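Local coordinates for protein 4-aminobutyrate transaminase (Acinetobacter baumannii, PDB 6WOP) that probably catalyses the pyridoxal phosphate-dependent transfer of the amino group of 4-aminobutyrate to 2-oxoglutarate, at residues A98-P103 with D263-A268; E221-L226 with N256-K261; A89-I94 with A104-F109; G131-G136 with H199-I204. All blocks are in the same frame, centred on the assembly; numbering follows the deposited sequence. Where two conformers were deposited one is given.

Interaction 1. Residues A98-P103 with D263-A268; sequences APIAGP and DLITMA
Ile265 of strand 264-267 meets Pro99 and Ile100 of the loop 98-103. Its CB points toward that loop. From CB the chain divides. CG1 stands opposite the carbonyl carbon (chi1 -61°), which sends the longer branch at the loop. The first atom met is the end methyl of Ile100, with Ile265 CG1 4.2 Å from Ile100 CD1. The branch then runs on extended (chi2 172°) to the proline. Ile265 CD1 lies 3.8 Å from Pro99 CG and 3.9 Å from Pro99 CD, and the two side chains cross at about a right angle. Ile265 CD1 is also 4.0 Å from Ile100 CD1. The strand belongs to the mixed seven-stranded sheet of a class-III aminotransferase, between strands 236-240 and 278-283. The loop links helix 85-97 to strand 104-109, the outermost of that sheet within the chain. Ile100 slides past Ile265 in the opposite sense. Its tip also reaches the backbone, with Ile100 CD1 3.8 Å from Asp263 O. Pro99 is the centre of an inverse gamma turn, closed by a weak hydrogen bond from Ile100 N to Ala98 O. Asp263 CB points away from the loop; its carboxylate pairs with Arg283 and Arg227 and accepts from Leu237 N.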
loop_
_atom_site.group_PDB
_atom_site.type_symbol
_atom_site.label_atom_id
_atom_site.label_comp_id
_atom_site.label_asym_id
_atom_site.label_seq_id
_atom_site.Cartn_x
_atom_site.Cartn_y
_atom_site.Cartn_z
ATOM N N ALA A 98 0.795 16.313 -31.906
ATOM C CA ALA A 98 1.016 15.070 -31.148
ATOM C C ALA A 98 0.329 13.901 -31.841
ATOM O O ALA A 98 -0.766 14.058 -32.373
ATOM C CB ALA A 98 0.445 15.194 -29.738
ATOM N N PRO A 99 0.924 12.719 -31.816
ATOM C CA PRO A 99 0.274 11.559 -32.469
ATOM C C PRO A 99 -0.785 10.904 -31.574
ATOM O O PRO A 99 -0.572 9.883 -30.937
ATOM C CB PRO A 99 1.455 10.615 -32.746
ATOM C CG PRO A 99 2.524 11.020 -31.759
ATOM C CD PRO A 99 2.363 12.510 -31.527
ATOM N N ILE A 100 -1.976 11.480 -31.582
ATOM C CA ILE A 100 -3.106 11.108 -30.729
ATOM C C ILE A 100 -4.278 10.847 -31.669
ATOM O O ILE A 100 -4.505 11.616 -32.605
ATOM C CB ILE A 100 -3.468 12.231 -29.719
ATOM C CG1 ILE A 100 -2.342 12.438 -28.664
ATOM C CG2 ILE A 100 -4.908 11.976 -29.069
ATOM C CD1 ILE A 100 -2.093 11.143 -27.803
ATOM N N ALA A 101 -5.032 9.802 -31.405
ATOM C CA ALA A 101 -6.180 9.470 -32.244
ATOM C C ALA A 101 -7.373 10.333 -31.838
ATOM O O ALA A 101 -7.846 10.248 -30.696
ATOM C CB ALA A 101 -6.513 7.979 -32.120
ATOM N N GLY A 102 -7.883 11.139 -32.786
ATOM C CA GLY A 102 -9.040 11.973 -32.534
ATOM C C GLY A 102 -8.587 13.266 -31.883
ATOM O O GLY A 102 -7.390 13.490 -31.775
ATOM N N PRO A 103 -9.504 14.110 -31.414
ATOM C CA PRO A 103 -9.099 15.407 -30.852
ATOM C C PRO A 103 -8.247 15.220 -29.602
ATOM O O PRO A 103 -8.545 14.377 -28.755
ATOM C CB PRO A 103 -10.428 16.075 -30.495
ATOM C CG PRO A 103 -11.469 15.207 -31.055
ATOM C CD PRO A 103 -10.937 13.862 -31.228
ATOM N N ASP A 263 -2.535 6.572 -25.878
ATOM C CA ASP A 263 -3.664 7.366 -25.445
ATOM C C ASP A 263 -3.216 8.662 -24.794
ATOM O O ASP A 263 -3.963 9.647 -24.820
ATOM C CB ASP A 263 -4.490 6.581 -24.406
ATOM C CG ASP A 263 -5.055 5.308 -24.982
ATOM O OD1 ASP A 263 -6.075 5.424 -25.692
ATOM O OD2 ASP A 263 -4.486 4.202 -24.724
ATOM N N LEU A 264 -2.058 8.622 -24.118
ATOM C CA LEU A 264 -1.442 9.734 -23.398
ATOM C C LEU A 264 0.049 9.799 -23.721
ATOM O O LEU A 264 0.717 8.756 -23.840
ATOM C CB LEU A 264 -1.606 9.577 -21.870
ATOM C CG LEU A 264 -3.045 9.523 -21.394
ATOM C CD1 LEU A 264 -3.212 8.941 -19.980
ATOM C CD2 LEU A 264 -3.575 11.010 -21.357
ATOM N N ILE A 265 0.597 11.017 -23.837
ATOM C CA ILE A 265 2.032 11.184 -24.065
ATOM C C ILE A 265 2.569 12.191 -23.063
ATOM O O ILE A 265 1.983 13.270 -22.898
ATOM C CB ILE A 265 2.332 11.639 -25.503
ATOM C CG1 ILE A 265 1.836 10.603 -26.501
ATOM C CG2 ILE A 265 3.820 11.872 -25.670
ATOM C CD1 ILE A 265 1.920 11.062 -27.969
ATOM N N THR A 266 3.715 11.884 -22.433
ATOM C CA THR A 266 4.274 12.864 -21.519
ATOM C C THR A 266 5.455 13.567 -22.179
ATOM O O THR A 266 6.154 12.978 -23.013
ATOM C CB THR A 266 4.739 12.205 -20.213
ATOM O OG1 THR A 266 5.687 11.169 -20.490
ATOM C CG2 THR A 266 3.551 11.590 -19.475
ATOM N N MET A 267 5.711 14.806 -21.750
ATOM C CA MET A 267 6.758 15.655 -22.335
ATOM C C MET A 267 7.431 16.440 -21.238
ATOM O O MET A 267 6.779 16.879 -20.289
ATOM C CB MET A 267 6.168 16.705 -23.318
ATOM C CG MET A 267 5.292 16.109 -24.394
ATOM S SD MET A 267 4.289 17.389 -25.169
ATOM C CE MET A 267 2.943 17.635 -23.973
ATOM N N ALA A 268 8.723 16.707 -21.421
ATOM C CA ALA A 268 9.406 17.691 -20.581
ATOM C C ALA A 268 10.757 17.995 -21.219
ATOM O O ALA A 268 10.861 17.954 -22.451
ATOM C CB ALA A 268 9.583 17.181 -19.149
#

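Interaction 2. Residues E221-L226 with N256-K261; sequences EFLKRL and NHYETK
Leu223, Thr260 and Lys224 bury the most surface where helix segment 221-226 meets the loop 256-261. Leu223 points at the loop and covers one face of the Tyr258 ring. One methyl does the touching: Leu223 CD1 is 3.5 Å from Tyr258 CG and 3.8 Å from the ring centroid. It sits off-centre, toward the rim, in a CH-pi contact. The hydroxyl is held just ahead of helix 220-233, where Tyr258 OH bonds to Val218 O. Thr260 fits against the helix backbone. Its methyl rests on the chain, with Thr260 CG2 3.6 Å from Leu223 O. Its hydroxyl lies against the aliphatic part of the lysine, with Thr260 OG1 3.1 Å from Lys224 CG; no hydrogen bond joins the segments directly. Lys224 then bends at chi3 and chi4 (-149° and -97°), which brings its amine round to Glu259 at the exposed margin. That salt bridge is long, at 3.9 Å from Lys224 NZ to Glu259 OE1. A water accepts from Glu259 N and lies near the amine too, though its 2.5 Å distance from Lys224 NZ is short and doubtful. The arrangement packs helix 220-233 against the connection between strands 236-240 and 264-267, part of the alpha-beta architecture of the large domain of fold type I aminotransferases.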
loop_
_atom_site.group_PDB
_atom_site.type_symbol
_atom_site.label_atom_id
_atom_site.label_comp_id
_atom_site.label_asym_id
_atom_site.label_seq_id
_atom_site.Cartn_x
_atom_site.Cartn_y
_atom_site.Cartn_z
ATOM N N GLU A 221 6.655 -4.119 -33.550
ATOM C CA GLU A 221 5.777 -5.255 -33.261
ATOM C C GLU A 221 5.383 -5.271 -31.789
ATOM O O GLU A 221 4.259 -5.670 -31.423
ATOM C CB GLU A 221 6.469 -6.575 -33.644
ATOM C CG GLU A 221 5.654 -7.842 -33.304
ATOM C CD GLU A 221 6.536 -9.093 -33.223
ATOM O OE1 GLU A 221 7.750 -9.023 -33.552
ATOM O OE2 GLU A 221 6.019 -10.146 -32.823
ATOM N N PHE A 222 6.286 -4.832 -30.917
ATOM C CA PHE A 222 5.928 -4.831 -29.511
ATOM C C PHE A 222 4.836 -3.798 -29.227
ATOM O O PHE A 222 3.874 -4.091 -28.513
ATOM C CB PHE A 222 7.161 -4.582 -28.633
ATOM C CG PHE A 222 6.834 -4.669 -27.122
ATOM C CD1 PHE A 222 6.595 -5.892 -26.527
ATOM C CD2 PHE A 222 6.712 -3.540 -26.368
ATOM C CE1 PHE A 222 6.287 -5.962 -25.193
ATOM C CE2 PHE A 222 6.435 -3.603 -25.025
ATOM C CZ PHE A 222 6.220 -4.823 -24.438
ATOM N N LEU A 223 4.968 -2.581 -29.782
ATOM C CA LEU A 223 3.918 -1.579 -29.629
ATOM C C LEU A 223 2.581 -2.050 -30.159
ATOM O O LEU A 223 1.547 -1.805 -29.525
ATOM C CB LEU A 223 4.292 -0.279 -30.352
ATOM C CG LEU A 223 5.140 0.718 -29.589
ATOM C CD1 LEU A 223 5.286 1.997 -30.395
ATOM C CD2 LEU A 223 4.611 1.041 -28.157
ATOM N N LYS A 224 2.576 -2.692 -31.338
ATOM C CA LYS A 224 1.278 -3.088 -31.856
ATOM C C LYS A 224 0.690 -4.213 -31.017
ATOM O O LYS A 224 -0.496 -4.204 -30.691
ATOM C CB LYS A 224 1.386 -3.562 -33.308
ATOM C CG LYS A 224 2.027 -2.519 -34.227
ATOM C CD LYS A 224 2.325 -3.026 -35.660
ATOM C CE LYS A 224 3.568 -2.360 -36.323
ATOM N NZ LYS A 224 3.276 -1.221 -37.232
ATOM N N ARG A 225 1.451 -5.175 -30.564
ATOM C CA ARG A 225 0.903 -6.195 -29.683
ATOM C C ARG A 225 0.454 -5.623 -28.332
ATOM O O ARG A 225 -0.572 -5.949 -27.832
ATOM C CB ARG A 225 1.841 -7.351 -29.558
ATOM C CG ARG A 225 1.865 -8.148 -30.841
ATOM C CD ARG A 225 2.938 -9.176 -30.868
ATOM N NE ARG A 225 2.718 -10.231 -29.926
ATOM C CZ ARG A 225 3.604 -11.159 -29.655
ATOM N NH1 ARG A 225 4.746 -11.175 -30.273
ATOM N NH2 ARG A 225 3.342 -12.074 -28.779
ATOM N N LEU A 226 1.265 -4.745 -27.787
ATOM C CA LEU A 226 0.852 -4.077 -26.551
ATOM C C LEU A 226 -0.436 -3.288 -26.746
ATOM O O LEU A 226 -1.302 -3.277 -25.871
ATOM C CB LEU A 226 1.976 -3.153 -26.056
ATOM C CG LEU A 226 1.972 -2.788 -24.577
ATOM C CD1 LEU A 226 2.018 -4.063 -23.724
ATOM C CD2 LEU A 226 3.200 -1.934 -24.322
ATOM N N ASN A 256 6.124 9.186 -33.337
ATOM C CA ASN A 256 5.825 9.466 -34.743
ATOM C C ASN A 256 6.424 8.461 -35.690
ATOM O O ASN A 256 6.029 8.438 -36.857
ATOM C CB ASN A 256 6.321 10.849 -35.169
ATOM C CG ASN A 256 5.411 11.956 -34.660
ATOM O OD1 ASN A 256 5.858 12.940 -34.069
ATOM N ND2 ASN A 256 4.127 11.844 -34.990
ATOM N N HIS A 257 7.378 7.657 -35.241
ATOM C CA HIS A 257 7.925 6.595 -36.091
ATOM C C HIS A 257 7.021 5.372 -36.181
ATOM O O HIS A 257 7.364 4.435 -36.911
ATOM C CB HIS A 257 9.282 6.126 -35.572
ATOM C CG HIS A 257 10.322 7.218 -35.504
ATOM N ND1 HIS A 257 11.305 7.376 -36.464
ATOM C CD2 HIS A 257 10.542 8.174 -34.570
ATOM C CE1 HIS A 257 12.070 8.412 -36.132
ATOM N NE2 HIS A 257 11.646 8.891 -34.966
ATOM N N TYR A 258 5.906 5.345 -35.455
ATOM C CA TYR A 258 5.126 4.127 -35.289
ATOM C C TYR A 258 3.690 4.361 -35.725
ATOM O O TYR A 258 3.162 5.469 -35.605
ATOM C CB TYR A 258 5.174 3.655 -33.833
ATOM C CG TYR A 258 6.591 3.345 -33.360
ATOM C CD1 TYR A 258 7.147 2.045 -33.496
ATOM C CD2 TYR A 258 7.363 4.308 -32.764
ATOM C CE1 TYR A 258 8.430 1.778 -33.059
ATOM C CE2 TYR A 258 8.627 4.034 -32.317
ATOM C CZ TYR A 258 9.170 2.798 -32.494
ATOM O OH TYR A 258 10.438 2.550 -32.077
ATOM N N GLU A 259 3.082 3.291 -36.243
ATOM C CA GLU A 259 1.665 3.261 -36.594
ATOM C C GLU A 259 0.808 3.295 -35.340
ATOM O O GLU A 259 -0.290 3.869 -35.334
ATOM C CB GLU A 259 1.348 1.979 -37.381
ATOM C CG GLU A 259 1.751 2.028 -38.838
ATOM C CD GLU A 259 1.064 0.901 -39.613
ATOM O OE1 GLU A 259 0.155 0.224 -39.050
ATOM O OE2 GLU A 259 1.446 0.717 -40.798
ATOM N N THR A 260 1.250 2.563 -34.332
ATOM C CA THR A 260 0.498 2.470 -33.096
ATOM C C THR A 260 0.461 3.821 -32.416
ATOM O O THR A 260 1.497 4.492 -32.298
ATOM C CB THR A 260 1.165 1.446 -32.159
ATOM O OG1 THR A 260 1.301 0.174 -32.829
ATOM C CG2 THR A 260 0.388 1.317 -30.831
ATOM N N LYS A 261 -0.709 4.187 -31.881
ATOM C CA LYS A 261 -0.849 5.423 -31.127
ATOM C C LYS A 261 -1.118 5.166 -29.644
ATOM O O LYS A 261 -1.923 4.302 -29.271
ATOM C CB LYS A 261 -1.987 6.258 -31.689
ATOM C CG LYS A 261 -1.664 6.919 -33.028
ATOM C CD LYS A 261 -2.822 7.815 -33.419
ATOM C CE LYS A 261 -3.024 7.789 -34.919
ATOM N NZ LYS A 261 -1.703 7.844 -35.569
HETATM O O HOH W 1 4.610 0.764 -36.424
#

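Interaction 3. Residues A89-I94 with A104-F109; sequences ALAERI and AKAAFF
Phe108 is the main bump here, and it fits a hollow formed by Leu90, Ala91 and Ile94 on helix 85-97. Leu90 lies over one face of the ring. Its methyl makes a CH-pi contact, with Leu90 CD2 3.8 Å from the Phe108 centroid and offset toward the rim. Leu90 CG presses on the far end of the ring, 3.5 Å from Phe108 CZ. The edge slots against the helix backbone, where Phe108 CE2 lies 3.5 Å from Ala91 N, close to the ring plane. Ile94 CG1 borders the same edge more loosely, 4.4 Å from Phe108 CZ. The torsion that sets CG of Phe108 opposite its carbonyl carbon (chi1 -61°) directs the ring to the helix. Beside the ring two small residues meet, Ala91 CB lying 4.1 Å from Ala106 CB. Their size lets the backbones come close, with the segment axes 7.5 Å apart at 135°. Ala106 O is buried under Ala91 and has no hydrogen-bond partner in the model. Tyr87 packs edge-to-face on Phe108 and its hydroxyl bonds to Phe108 N. Helix 303-318 touches Leu90. Strand 104-109 is outermost in its sheet within the chain, beside antiparallel strand 278-283, and Thr16 of the second subunit packs on Ala91.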
loop_
_atom_site.group_PDB
_atom_site.type_symbol
_atom_site.label_atom_id
_atom_site.label_comp_id
_atom_site.label_asym_id
_atom_site.label_seq_id
_atom_site.Cartn_x
_atom_site.Cartn_y
_atom_site.Cartn_z
ATOM N N ALA A 89 -2.252 28.757 -26.189
ATOM C CA ALA A 89 -1.695 28.632 -27.535
ATOM C C ALA A 89 -0.721 27.454 -27.589
ATOM O O ALA A 89 -0.658 26.739 -28.595
ATOM C CB ALA A 89 -0.998 29.955 -27.961
ATOM N N LEU A 90 0.101 27.275 -26.528
ATOM C CA LEU A 90 1.033 26.140 -26.509
ATOM C C LEU A 90 0.277 24.813 -26.523
ATOM O O LEU A 90 0.653 23.890 -27.240
ATOM C CB LEU A 90 1.961 26.188 -25.290
ATOM C CG LEU A 90 3.145 25.200 -25.283
ATOM C CD1 LEU A 90 4.149 25.495 -26.488
ATOM C CD2 LEU A 90 3.859 25.264 -23.905
ATOM N N ALA A 91 -0.815 24.714 -25.759
ATOM C CA ALA A 91 -1.632 23.495 -25.817
ATOM C C ALA A 91 -2.129 23.248 -27.241
ATOM O O ALA A 91 -2.018 22.129 -27.759
ATOM C CB ALA A 91 -2.799 23.623 -24.824
ATOM N N GLU A 92 -2.584 24.327 -27.927
ATOM C CA GLU A 92 -3.084 24.166 -29.297
ATOM C C GLU A 92 -1.994 23.641 -30.215
ATOM O O GLU A 92 -2.227 22.759 -31.058
ATOM C CB GLU A 92 -3.614 25.521 -29.818
ATOM C CG GLU A 92 -4.874 25.984 -29.144
ATOM C CD GLU A 92 -5.238 27.423 -29.500
ATOM O OE1 GLU A 92 -4.317 28.244 -29.771
ATOM O OE2 GLU A 92 -6.444 27.734 -29.485
ATOM N N ARG A 93 -0.776 24.186 -30.068
ATOM C CA ARG A 93 0.322 23.781 -30.935
ATOM C C ARG A 93 0.745 22.325 -30.693
ATOM O O ARG A 93 1.094 21.607 -31.633
ATOM C CB ARG A 93 1.493 24.749 -30.716
ATOM C CG ARG A 93 1.145 26.162 -31.270
ATOM C CD ARG A 93 2.409 27.070 -31.222
ATOM N NE ARG A 93 3.329 26.842 -32.336
ATOM C CZ ARG A 93 4.603 27.241 -32.344
ATOM N NH1 ARG A 93 5.123 27.899 -31.279
ATOM N NH2 ARG A 93 5.335 27.047 -33.424
ATOM N N ILE A 94 0.763 21.885 -29.447
ATOM C CA ILE A 94 1.082 20.482 -29.165
ATOM C C ILE A 94 -0.046 19.582 -29.607
ATOM O O ILE A 94 0.195 18.496 -30.156
ATOM C CB ILE A 94 1.376 20.325 -27.646
ATOM C CG1 ILE A 94 2.642 21.108 -27.233
ATOM C CG2 ILE A 94 1.519 18.842 -27.222
ATOM C CD1 ILE A 94 3.902 20.424 -27.656
ATOM N N ALA A 104 -7.207 16.029 -29.486
ATOM C CA ALA A 104 -6.330 15.933 -28.323
ATOM C C ALA A 104 -6.572 17.107 -27.381
ATOM O O ALA A 104 -7.115 18.149 -27.771
ATOM C CB ALA A 104 -4.871 15.871 -28.765
ATOM N N LYS A 105 -6.190 16.932 -26.116
ATOM C CA LYS A 105 -6.085 18.074 -25.215
ATOM C C LYS A 105 -4.741 17.998 -24.498
ATOM O O LYS A 105 -4.150 16.928 -24.418
ATOM C CB LYS A 105 -7.229 18.072 -24.202
ATOM C CG LYS A 105 -8.558 18.471 -24.850
ATOM C CD LYS A 105 -9.641 18.497 -23.840
ATOM C CE LYS A 105 -10.881 19.188 -24.398
ATOM N NZ LYS A 105 -11.750 19.700 -23.313
ATOM N N ALA A 106 -4.270 19.123 -23.955
ATOM C CA ALA A 106 -2.975 19.124 -23.296
ATOM C C ALA A 106 -3.041 20.000 -22.056
ATOM O O ALA A 106 -3.794 20.976 -21.988
ATOM C CB ALA A 106 -1.833 19.670 -24.209
ATOM N N ALA A 107 -2.192 19.694 -21.093
ATOM C CA ALA A 107 -2.029 20.573 -19.949
ATOM C C ALA A 107 -0.556 20.583 -19.608
ATOM O O ALA A 107 0.140 19.621 -19.916
ATOM C CB ALA A 107 -2.772 20.027 -18.715
ATOM N N PHE A 108 -0.102 21.631 -18.927
ATOM C CA PHE A 108 1.334 21.795 -18.635
ATOM C C PHE A 108 1.547 21.772 -17.140
ATOM O O PHE A 108 0.728 22.312 -16.380
ATOM C CB PHE A 108 1.864 23.132 -19.252
ATOM C CG PHE A 108 1.703 23.125 -20.730
ATOM C CD1 PHE A 108 2.457 22.252 -21.472
ATOM C CD2 PHE A 108 0.676 23.824 -21.351
ATOM C CE1 PHE A 108 2.254 22.105 -22.827
ATOM C CE2 PHE A 108 0.478 23.691 -22.722
ATOM C CZ PHE A 108 1.265 22.852 -23.454
ATOM N N PHE A 109 2.628 21.100 -16.731
ATOM C CA PHE A 109 3.049 21.101 -15.334
ATOM C C PHE A 109 4.467 21.639 -15.292
ATOM O O PHE A 109 4.822 22.468 -16.159
ATOM C CB PHE A 109 2.907 19.670 -14.794
ATOM C CG PHE A 109 1.534 19.168 -15.013
ATOM C CD1 PHE A 109 0.494 19.614 -14.180
ATOM C CD2 PHE A 109 1.240 18.330 -16.064
ATOM C CE1 PHE A 109 -0.816 19.188 -14.385
ATOM C CE2 PHE A 109 -0.093 17.920 -16.279
ATOM C CZ PHE A 109 -1.090 18.384 -15.448
#

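Interaction 4. Residues G131-G136 with H199-I204; sequences GIITFG and HDVAAI
Gly131 to Ile133 and Val201 to Ile204 pair as parallel strands, 4.6 Å apart at closest with an angle of 22°, and a beta bulge shifts the register by one residue after Gly131. The extra residue is Ala202, whose backbone leaves the extended form. Gly131 O faces the bulge. It accepts from Ala202 N at 2.7 Å and, weakly, from Ala203 N at 3.4 Å. Before it, Gly131 N gives a 2.8 Å bond to Asp200 O; the glycine has no side chain, and the chains come close here. Beyond it the pairing is regular. Ile133 N bonds to Ala203 O at 3.1 Å. CA-H...O contacts run from Ile132 CA to Ala203 O and from Ile204 CA to Ile133 O. These strands lie side by side in the mixed seven-stranded sheet, with 201-206 between 131-135 and 236-240. Helices cover both faces, as in the three-layer alpha-beta-alpha large domain of fold type I enzymes. On one face Ile133, Val201 and Ile204 meet helix 181-194. There Ile133 CB is 4.1 Å from Ile204 CG1, and Ile133 CD1 faces Val201 CG1. On the other face Ile132 and Ala203 lie under helix 112-127. The end of Ile132 swings in across the strand, bent at chi2 (-74°), until Ile132 CD1 is 3.9 Å from Ala203 CB. Farther along, the end of Phe135 reaches the neighbouring strand obliquely, with Phe135 CE1 3.8 Å from Ile204 CG2. At the opposite end Arg158 of the third subunit packs on Asp200.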
loop_
_atom_site.group_PDB
_atom_site.type_symbol
_atom_site.label_atom_id
_atom_site.label_comp_id
_atom_site.label_asym_id
_atom_site.label_seq_id
_atom_site.Cartn_x
_atom_site.Cartn_y
_atom_site.Cartn_z
ATOM N N GLY A 131 -4.011 0.126 -11.091
ATOM C CA GLY A 131 -2.717 -0.503 -11.318
ATOM C C GLY A 131 -1.938 0.134 -12.452
ATOM O O GLY A 131 -2.514 0.653 -13.418
ATOM N N ILE A 132 -0.607 -0.017 -12.389
ATOM C CA ILE A 132 0.282 0.540 -13.402
ATOM C C ILE A 132 1.349 -0.485 -13.733
ATOM O O ILE A 132 1.994 -1.016 -12.827
ATOM C CB ILE A 132 0.921 1.832 -12.869
ATOM C CG1 ILE A 132 -0.152 2.896 -12.544
ATOM C CG2 ILE A 132 1.986 2.399 -13.823
ATOM C CD1 ILE A 132 -0.739 3.531 -13.888
ATOM N N ILE A 133 1.571 -0.756 -15.012
ATOM C CA ILE A 133 2.647 -1.632 -15.419
ATOM C C ILE A 133 3.699 -0.790 -16.136
ATOM O O ILE A 133 3.382 -0.073 -17.099
ATOM C CB ILE A 133 2.127 -2.766 -16.326
ATOM C CG1 ILE A 133 1.214 -3.679 -15.536
ATOM C CG2 ILE A 133 3.313 -3.592 -16.895
ATOM C CD1 ILE A 133 0.557 -4.783 -16.367
ATOM N N THR A 134 4.932 -0.870 -15.672
ATOM C CA THR A 134 6.068 -0.261 -16.338
ATOM C C THR A 134 7.064 -1.380 -16.649
ATOM O O THR A 134 6.760 -2.576 -16.519
ATOM C CB THR A 134 6.740 0.829 -15.484
ATOM O OG1 THR A 134 7.090 0.247 -14.231
ATOM C CG2 THR A 134 5.762 1.966 -15.108
ATOM N N PHE A 135 8.283 -1.004 -17.082
ATOM C CA PHE A 135 9.241 -1.988 -17.563
ATOM C C PHE A 135 10.569 -1.861 -16.824
ATOM O O PHE A 135 10.985 -0.780 -16.419
ATOM C CB PHE A 135 9.448 -1.824 -19.091
ATOM C CG PHE A 135 8.254 -2.227 -19.862
ATOM C CD1 PHE A 135 7.177 -1.339 -20.050
ATOM C CD2 PHE A 135 8.155 -3.488 -20.357
ATOM C CE1 PHE A 135 6.016 -1.749 -20.756
ATOM C CE2 PHE A 135 7.020 -3.902 -21.056
ATOM C CZ PHE A 135 5.949 -3.037 -21.237
ATOM N N GLY A 136 11.250 -2.986 -16.685
ATOM C CA GLY A 136 12.538 -2.968 -16.045
ATOM C C GLY A 136 13.438 -2.025 -16.815
ATOM O O GLY A 136 13.385 -1.965 -18.048
ATOM N N HIS A 199 -8.464 -5.959 -15.454
ATOM C CA HIS A 199 -9.457 -4.911 -15.247
ATOM C C HIS A 199 -9.159 -4.093 -13.997
ATOM O O HIS A 199 -9.936 -3.188 -13.644
ATOM C CB HIS A 199 -10.883 -5.542 -15.226
ATOM C CG HIS A 199 -11.357 -6.008 -16.576
ATOM N ND1 HIS A 199 -12.440 -6.848 -16.751
ATOM C CD2 HIS A 199 -10.900 -5.725 -17.823
ATOM C CE1 HIS A 199 -12.629 -7.062 -18.042
ATOM N NE2 HIS A 199 -11.707 -6.392 -18.713
ATOM N N ASP A 200 -8.043 -4.366 -13.320
ATOM C CA ASP A 200 -7.569 -3.430 -12.304
ATOM C C ASP A 200 -6.368 -2.618 -12.759
ATOM O O ASP A 200 -5.750 -1.950 -11.918
ATOM C CB ASP A 200 -7.196 -4.170 -11.028
ATOM C CG ASP A 200 -8.402 -4.522 -10.211
ATOM O OD1 ASP A 200 -9.184 -3.604 -9.916
ATOM O OD2 ASP A 200 -8.566 -5.714 -9.893
ATOM N N VAL A 201 -5.948 -2.748 -14.016
ATOM C CA VAL A 201 -4.774 -2.016 -14.528
ATOM C C VAL A 201 -5.285 -0.768 -15.243
ATOM O O VAL A 201 -6.010 -0.877 -16.233
ATOM C CB VAL A 201 -3.907 -2.880 -15.480
ATOM C CG1 VAL A 201 -2.715 -2.094 -16.069
ATOM C CG2 VAL A 201 -3.380 -4.146 -14.775
ATOM N N ALA A 202 -4.862 0.422 -14.767
ATOM C CA ALA A 202 -5.220 1.691 -15.407
ATOM C C ALA A 202 -4.391 1.947 -16.655
ATOM O O ALA A 202 -4.924 2.420 -17.670
ATOM C CB ALA A 202 -5.034 2.884 -14.441
ATOM N N ALA A 203 -3.088 1.688 -16.605
ATOM C CA ALA A 203 -2.254 2.047 -17.733
ATOM C C ALA A 203 -1.047 1.147 -17.781
ATOM O O ALA A 203 -0.546 0.686 -16.738
ATOM C CB ALA A 203 -1.757 3.512 -17.661
ATOM N N ILE A 204 -0.545 0.960 -19.009
ATOM C CA ILE A 204 0.808 0.451 -19.251
ATOM C C ILE A 204 1.649 1.594 -19.763
ATOM O O ILE A 204 1.276 2.261 -20.756
ATOM C CB ILE A 204 0.806 -0.700 -20.269
ATOM C CG1 ILE A 204 -0.048 -1.818 -19.708
ATOM C CG2 ILE A 204 2.284 -1.176 -20.548
ATOM C CD1 ILE A 204 -0.062 -3.221 -20.532
#

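In the fold
Interactions 1, 3 and 4 all reach the same seven-stranded sheet, and interaction 2 lies beside it. Interactions 1 and 3 are neighbours, with centres about 10 Å apart, and Met267 SD touches Ile94 CG2 at 3.7 Å. Interactions 1 and 2 meet where Ala101 N lies 3.6 Å from Lys261 CD. Interaction 2 joins interaction 4 through Phe222 CZ, 3.6 Å from Phe135 CE2. Interactions 3 and 4 are the farthest apart, about 25 Å between centres. In fold type I enzymes the cofactor lies at one end of this sheet. Strand 264-267 of interaction 1 probably leads to the lysine that binds it, as in relatives.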